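PDB 4QVU: uncharacterized protein from Bacillus cereus, which is of unknown function but has a HIT-like fold, binds zinc and is probably related to the galactose-1-phosphate uridylyltransferases. Local coordinates for residues Leu107-Gly112 with Tyr204-Tyr209; Thr167-Ile172 with Val219-Val224. All coordinates share one frame; numbering follows the deposited sequence.

Contact 1: residues Leu107-Gly112 with Tyr204-Tyr209; sequences LYKNHG and YNLFFY
Tyr204 and His111 face each other at a hydrogen-bonded antiparallel pair, and their side chains lie against one another as well. With CG of Tyr204 set between its backbone N and carbonyl carbon (chi1 67°), the phenol ring leans across to the neighbouring strand. His111 CB sits over one face of it, 3.7 Å from the ring centroid in a CH-pi contact. The imidazole runs nearly parallel to the phenol, planes 21° apart, but is slid so far aside that the rings barely overlap. The extended Lys109 chain crosses to the far end of the same ring, where NZ hydrogen-bonds Tyr204 OH at 3.0 Å; Glu66 is a second, weak and long partner of that amine. This end lies nearer solvent at His111, which is partly exposed, although Tyr204 and Lys109 are buried.

The other end is wholly buried. Leu107 and Phe208 run side by side, with Leu107 CD2 over the phenyl face, 4.0 Å from its centroid. Between the two ends Lys109 O accepts twice, from Leu206 N at 3.1 Å and from Asn205 ND2, also at 3.1 Å and nearly straight (169° at the hydrogen). Arg222 holds Asn205 OD1, so the amide is fixed at both of its polar atoms. Tyr108 CB packs on Phe207 CD1 at 3.7 Å, on the Asn205 face of the sheet.

The two strands bring the N-terminal and C-terminal DUF4931 regions together in one antiparallel sheet. Tyr204, Leu206 and Phe208 lie against helix 179-195, while Leu107 packs on helix 79-97. Across the sheet, Tyr108, Asn205 and Phe207 meet residues 227-232 of the second subunit; strands 123-129 and 214-222 flank the pair.

Contact 2: residues Thr167-Ile172 with Val219-Val224; sequences TEFNII and VVPRFV
Val219 N gives the shortest polar bond here, 2.7 Å to Phe169 O, and Phe169 N returns one of 2.8 Å to Val219 O. The latter is almost straight, 173° at the hydrogen, and both donors lie in the carbonyl plane of their acceptor. Together they make one hydrogen-bonded antiparallel pair. The side chains of this pair share a face, with Phe169 CB 4.1 Å from Val219 CB.

From there the phenyl group of Phe169, its CG anti to the carbonyl carbon (chi1 -54°), reaches along the partner strand toward Pro221. Its CE2 comes to 3.8 Å from Pro221 CG, the two side chains crossing at about a right angle. Pro221 CD also packs against Thr167 O. On the other side of Val219, its CG2 branch meets the CD1 tip of Ile171 at 3.8 Å.

In the antiparallel sheet of this HIT-like fold, these are the neighbouring strands 169-173 and 214-222, and on the Phe169 face packs helix 179-195, which touches Phe169 through Thr189, Val219 through Ile193 and Ile171 through Leu182 and Tyr185, and which carries the zinc ligand Glu181, its side chain about 8 Å from that of Ile171.

Glu168 and Val220 occupy the opposite face, side by side, with Glu168 CG 4.0 Å from Val220 CG2. Beyond that contact the buried carboxylate is held by several groups: OE1 by the backbone N of Ile163 and a salt bridge to Lys218, OE2 by the backbone N of Ile164. Val220 also packs on Val230 of the second subunit.

After three strands and helix 79-97, the chain lays down strand 104-111, then passes through strands 123-129, 145-150 and 154-159 to reach 169-173. Helix 179-195 follows before strand 203-211 returns to 107-112, so contact 1 closes a loop of 91 residues. Strand 214-222 comes next and meets 167-172, closing the shorter loop of contact 2. Because the segments alternate along the chain, the loops cross and both contain helix 179-195. Consecutive strands 203-211 and 214-222 bridge the contacts, with Asn205 O bound by Val220 N. Contact 1 ties the N-terminal DUF4931 region to the C-terminal one; contact 2 ties strands within the latter.

Contact 1: residues Leu107-Gly112 with Tyr204-Tyr209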
# COMPACT_ATOMS: atom_id res chain seq x y z
N LEU A 107 -5.54 1.38 -25.42
CA LEU A 107 -6.08 2.67 -25.81
C LEU A 107 -5.88 3.63 -24.63
O LEU A 107 -6.38 3.36 -23.52
CB LEU A 107 -7.56 2.59 -26.26
CG LEU A 107 -8.33 3.92 -26.45
CD1 LEU A 107 -7.76 4.77 -27.57
CD2 LEU A 107 -9.78 3.68 -26.70
N TYR A 108 -5.10 4.70 -24.85
CA TYR A 108 -4.80 5.66 -23.79
C TYR A 108 -4.43 7.03 -24.39
O TYR A 108 -4.15 7.14 -25.58
CB TYR A 108 -3.67 5.13 -22.87
CG TYR A 108 -2.26 5.28 -23.38
CD1 TYR A 108 -1.75 4.43 -24.35
CD2 TYR A 108 -1.40 6.23 -22.84
CE1 TYR A 108 -0.44 4.56 -24.82
CE2 TYR A 108 -0.08 6.36 -23.29
CZ TYR A 108 0.39 5.52 -24.28
OH TYR A 108 1.68 5.64 -24.72
N LYS A 109 -4.44 8.06 -23.53
CA LYS A 109 -4.11 9.44 -23.86
C LYS A 109 -3.15 10.03 -22.83
O LYS A 109 -3.20 9.67 -21.65
CB LYS A 109 -5.39 10.30 -23.93
CG LYS A 109 -5.12 11.72 -24.39
CD LYS A 109 -6.30 12.66 -24.33
CE LYS A 109 -5.82 14.01 -24.81
NZ LYS A 109 -6.91 15.02 -24.84
N ASN A 110 -2.29 10.94 -23.30
CA ASN A 110 -1.37 11.74 -22.49
C ASN A 110 -1.65 13.21 -22.79
O ASN A 110 -1.77 13.56 -23.97
CB ASN A 110 0.10 11.39 -22.77
CG ASN A 110 0.46 9.93 -22.66
OD1 ASN A 110 -0.08 9.19 -21.84
ND2 ASN A 110 1.42 9.50 -23.46
N HIS A 111 -1.82 14.04 -21.75
CA HIS A 111 -2.05 15.48 -21.92
C HIS A 111 -1.25 16.25 -20.90
O HIS A 111 -1.31 15.95 -19.71
CB HIS A 111 -3.54 15.82 -21.81
CG HIS A 111 -3.85 17.27 -22.02
ND1 HIS A 111 -3.80 18.18 -20.98
CD2 HIS A 111 -4.23 17.92 -23.14
CE1 HIS A 111 -4.12 19.35 -21.50
NE2 HIS A 111 -4.39 19.25 -22.80
N GLY A 112 -0.51 17.25 -21.37
CA GLY A 112 0.29 18.11 -20.52
C GLY A 112 1.74 17.68 -20.39
O GLY A 112 2.10 16.56 -20.78
N TYR A 204 -2.93 15.31 -17.42
CA TYR A 204 -3.72 14.13 -17.09
C TYR A 204 -3.46 13.02 -18.08
O TYR A 204 -2.88 13.23 -19.15
CB TYR A 204 -5.24 14.44 -17.04
CG TYR A 204 -5.87 14.80 -18.37
CD1 TYR A 204 -6.41 13.82 -19.19
CD2 TYR A 204 -5.95 16.12 -18.80
CE1 TYR A 204 -6.98 14.14 -20.42
CE2 TYR A 204 -6.53 16.46 -20.02
CZ TYR A 204 -7.05 15.46 -20.83
OH TYR A 204 -7.63 15.77 -22.04
N ASN A 205 -3.97 11.84 -17.74
CA ASN A 205 -3.95 10.65 -18.59
C ASN A 205 -5.31 10.02 -18.66
O ASN A 205 -6.05 10.04 -17.66
CB ASN A 205 -2.97 9.61 -18.06
CG ASN A 205 -1.50 9.87 -18.23
OD1 ASN A 205 -0.76 9.89 -17.27
ND2 ASN A 205 -1.02 9.90 -19.45
N LEU A 206 -5.63 9.43 -19.81
CA LEU A 206 -6.81 8.58 -19.97
C LEU A 206 -6.32 7.20 -20.20
O LEU A 206 -5.39 7.02 -20.98
CB LEU A 206 -7.77 9.00 -21.11
CG LEU A 206 -8.37 10.39 -21.15
CD1 LEU A 206 -9.34 10.47 -22.31
CD2 LEU A 206 -9.08 10.76 -19.86
N PHE A 207 -6.91 6.22 -19.51
CA PHE A 207 -6.60 4.81 -19.73
C PHE A 207 -7.88 4.06 -19.93
O PHE A 207 -8.80 4.21 -19.14
CB PHE A 207 -5.78 4.18 -18.59
CG PHE A 207 -4.48 4.88 -18.30
CD1 PHE A 207 -3.40 4.75 -19.16
CD2 PHE A 207 -4.34 5.67 -17.17
CE1 PHE A 207 -2.21 5.42 -18.91
CE2 PHE A 207 -3.14 6.32 -16.91
CZ PHE A 207 -2.09 6.19 -17.78
N PHE A 208 -7.95 3.27 -21.00
CA PHE A 208 -9.14 2.49 -21.29
C PHE A 208 -8.87 1.03 -21.04
O PHE A 208 -7.76 0.56 -21.25
CB PHE A 208 -9.63 2.73 -22.72
CG PHE A 208 -10.25 4.09 -22.94
CD1 PHE A 208 -9.45 5.20 -23.21
CD2 PHE A 208 -11.63 4.25 -22.93
CE1 PHE A 208 -10.03 6.46 -23.44
CE2 PHE A 208 -12.21 5.51 -23.16
CZ PHE A 208 -11.40 6.60 -23.42
N TYR A 209 -9.90 0.34 -20.54
CA TYR A 209 -9.87 -1.09 -20.21
C TYR A 209 -11.16 -1.78 -20.63
O TYR A 209 -12.24 -1.18 -20.52
CB TYR A 209 -9.65 -1.32 -18.68
CG TYR A 209 -8.61 -0.43 -18.03
CD1 TYR A 209 -8.91 0.89 -17.67
CD2 TYR A 209 -7.36 -0.93 -17.67
CE1 TYR A 209 -7.96 1.71 -17.07
CE2 TYR A 209 -6.41 -0.13 -17.03
CZ TYR A 209 -6.71 1.20 -16.75
OH TYR A 209 -5.81 2.00 -16.12

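Contact 2: residues Thr167-Ile172 with Val219-Val224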
# COMPACT_ATOMS: atom_id res chain seq x y z
N THR A 167 -4.92 10.26 -6.97
CA THR A 167 -6.31 10.35 -7.40
C THR A 167 -6.47 9.70 -8.77
O THR A 167 -5.71 9.96 -9.69
CB THR A 167 -6.81 11.80 -7.40
OG1 THR A 167 -6.45 12.41 -6.16
CG2 THR A 167 -8.33 11.89 -7.58
N GLU A 168 -7.48 8.83 -8.88
CA GLU A 168 -7.87 8.10 -10.09
C GLU A 168 -9.37 8.08 -10.17
O GLU A 168 -10.03 7.66 -9.21
CB GLU A 168 -7.27 6.67 -10.11
CG GLU A 168 -5.75 6.66 -10.15
CD GLU A 168 -5.07 5.31 -10.06
OE1 GLU A 168 -5.77 4.28 -9.95
OE2 GLU A 168 -3.82 5.28 -10.06
N PHE A 169 -9.93 8.61 -11.28
CA PHE A 169 -11.36 8.67 -11.54
C PHE A 169 -11.73 7.56 -12.51
O PHE A 169 -11.20 7.51 -13.62
CB PHE A 169 -11.78 10.05 -12.07
CG PHE A 169 -11.37 11.23 -11.22
CD1 PHE A 169 -12.06 11.55 -10.06
CD2 PHE A 169 -10.32 12.05 -11.61
CE1 PHE A 169 -11.68 12.65 -9.28
CE2 PHE A 169 -9.96 13.16 -10.84
CZ PHE A 169 -10.65 13.46 -9.69
N ASN A 170 -12.62 6.65 -12.08
CA ASN A 170 -13.05 5.51 -12.89
C ASN A 170 -14.45 5.75 -13.40
O ASN A 170 -15.37 6.02 -12.62
CB ASN A 170 -12.98 4.22 -12.07
CG ASN A 170 -11.62 4.00 -11.45
OD1 ASN A 170 -10.62 3.79 -12.14
ND2 ASN A 170 -11.55 4.10 -10.14
N ILE A 171 -14.59 5.71 -14.73
CA ILE A 171 -15.86 5.87 -15.42
C ILE A 171 -16.17 4.53 -16.06
O ILE A 171 -15.42 4.08 -16.94
CB ILE A 171 -15.81 7.04 -16.44
CG1 ILE A 171 -15.15 8.30 -15.83
CG2 ILE A 171 -17.21 7.33 -16.94
CD1 ILE A 171 -14.89 9.40 -16.80
N ILE A 172 -17.23 3.84 -15.58
CA ILE A 172 -17.59 2.50 -16.04
C ILE A 172 -18.97 2.50 -16.71
O ILE A 172 -19.92 3.06 -16.16
CB ILE A 172 -17.57 1.46 -14.85
CG1 ILE A 172 -16.30 1.56 -13.96
CG2 ILE A 172 -17.80 0.02 -15.31
CD1 ILE A 172 -16.46 2.36 -12.70
N VAL A 219 -9.38 8.17 -15.55
CA VAL A 219 -8.90 9.55 -15.71
C VAL A 219 -7.95 9.79 -14.55
O VAL A 219 -8.37 9.69 -13.39
CB VAL A 219 -10.04 10.60 -15.79
CG1 VAL A 219 -9.50 11.94 -16.29
CG2 VAL A 219 -11.19 10.14 -16.68
N VAL A 220 -6.66 10.06 -14.84
CA VAL A 220 -5.64 10.21 -13.81
C VAL A 220 -4.96 11.60 -13.89
O VAL A 220 -4.20 11.83 -14.83
CB VAL A 220 -4.56 9.08 -13.92
CG1 VAL A 220 -3.55 9.13 -12.77
CG2 VAL A 220 -5.19 7.69 -14.01
N PRO A 221 -5.17 12.52 -12.90
CA PRO A 221 -4.42 13.78 -12.91
C PRO A 221 -2.92 13.52 -12.72
O PRO A 221 -2.52 12.57 -12.02
CB PRO A 221 -5.00 14.56 -11.72
CG PRO A 221 -6.24 13.83 -11.33
CD PRO A 221 -6.01 12.41 -11.69
N ARG A 222 -2.09 14.31 -13.39
CA ARG A 222 -0.65 14.19 -13.34
C ARG A 222 -0.08 15.54 -12.95
O ARG A 222 -0.40 16.56 -13.55
CB ARG A 222 -0.10 13.67 -14.68
CG ARG A 222 -0.60 12.28 -15.13
CD ARG A 222 -0.11 11.09 -14.29
NE ARG A 222 1.36 11.01 -14.24
CZ ARG A 222 2.12 10.32 -15.08
NH1 ARG A 222 1.57 9.59 -16.04
NH2 ARG A 222 3.43 10.33 -14.95
N PHE A 223 0.70 15.55 -11.89
CA PHE A 223 1.28 16.77 -11.30
C PHE A 223 2.56 16.43 -10.56
O PHE A 223 2.73 15.30 -10.11
CB PHE A 223 0.26 17.45 -10.34
CG PHE A 223 -0.38 16.52 -9.34
CD1 PHE A 223 -1.51 15.77 -9.67
CD2 PHE A 223 0.16 16.35 -8.06
CE1 PHE A 223 -2.07 14.86 -8.76
CE2 PHE A 223 -0.41 15.46 -7.15
CZ PHE A 223 -1.52 14.72 -7.50
N VAL A 224 3.46 17.41 -10.44
CA VAL A 224 4.68 17.19 -9.66
C VAL A 224 4.24 17.29 -8.20
O VAL A 224 3.68 18.30 -7.78
CB VAL A 224 5.85 18.14 -10.05
CG1 VAL A 224 7.05 17.95 -9.13
CG2 VAL A 224 6.26 17.94 -11.51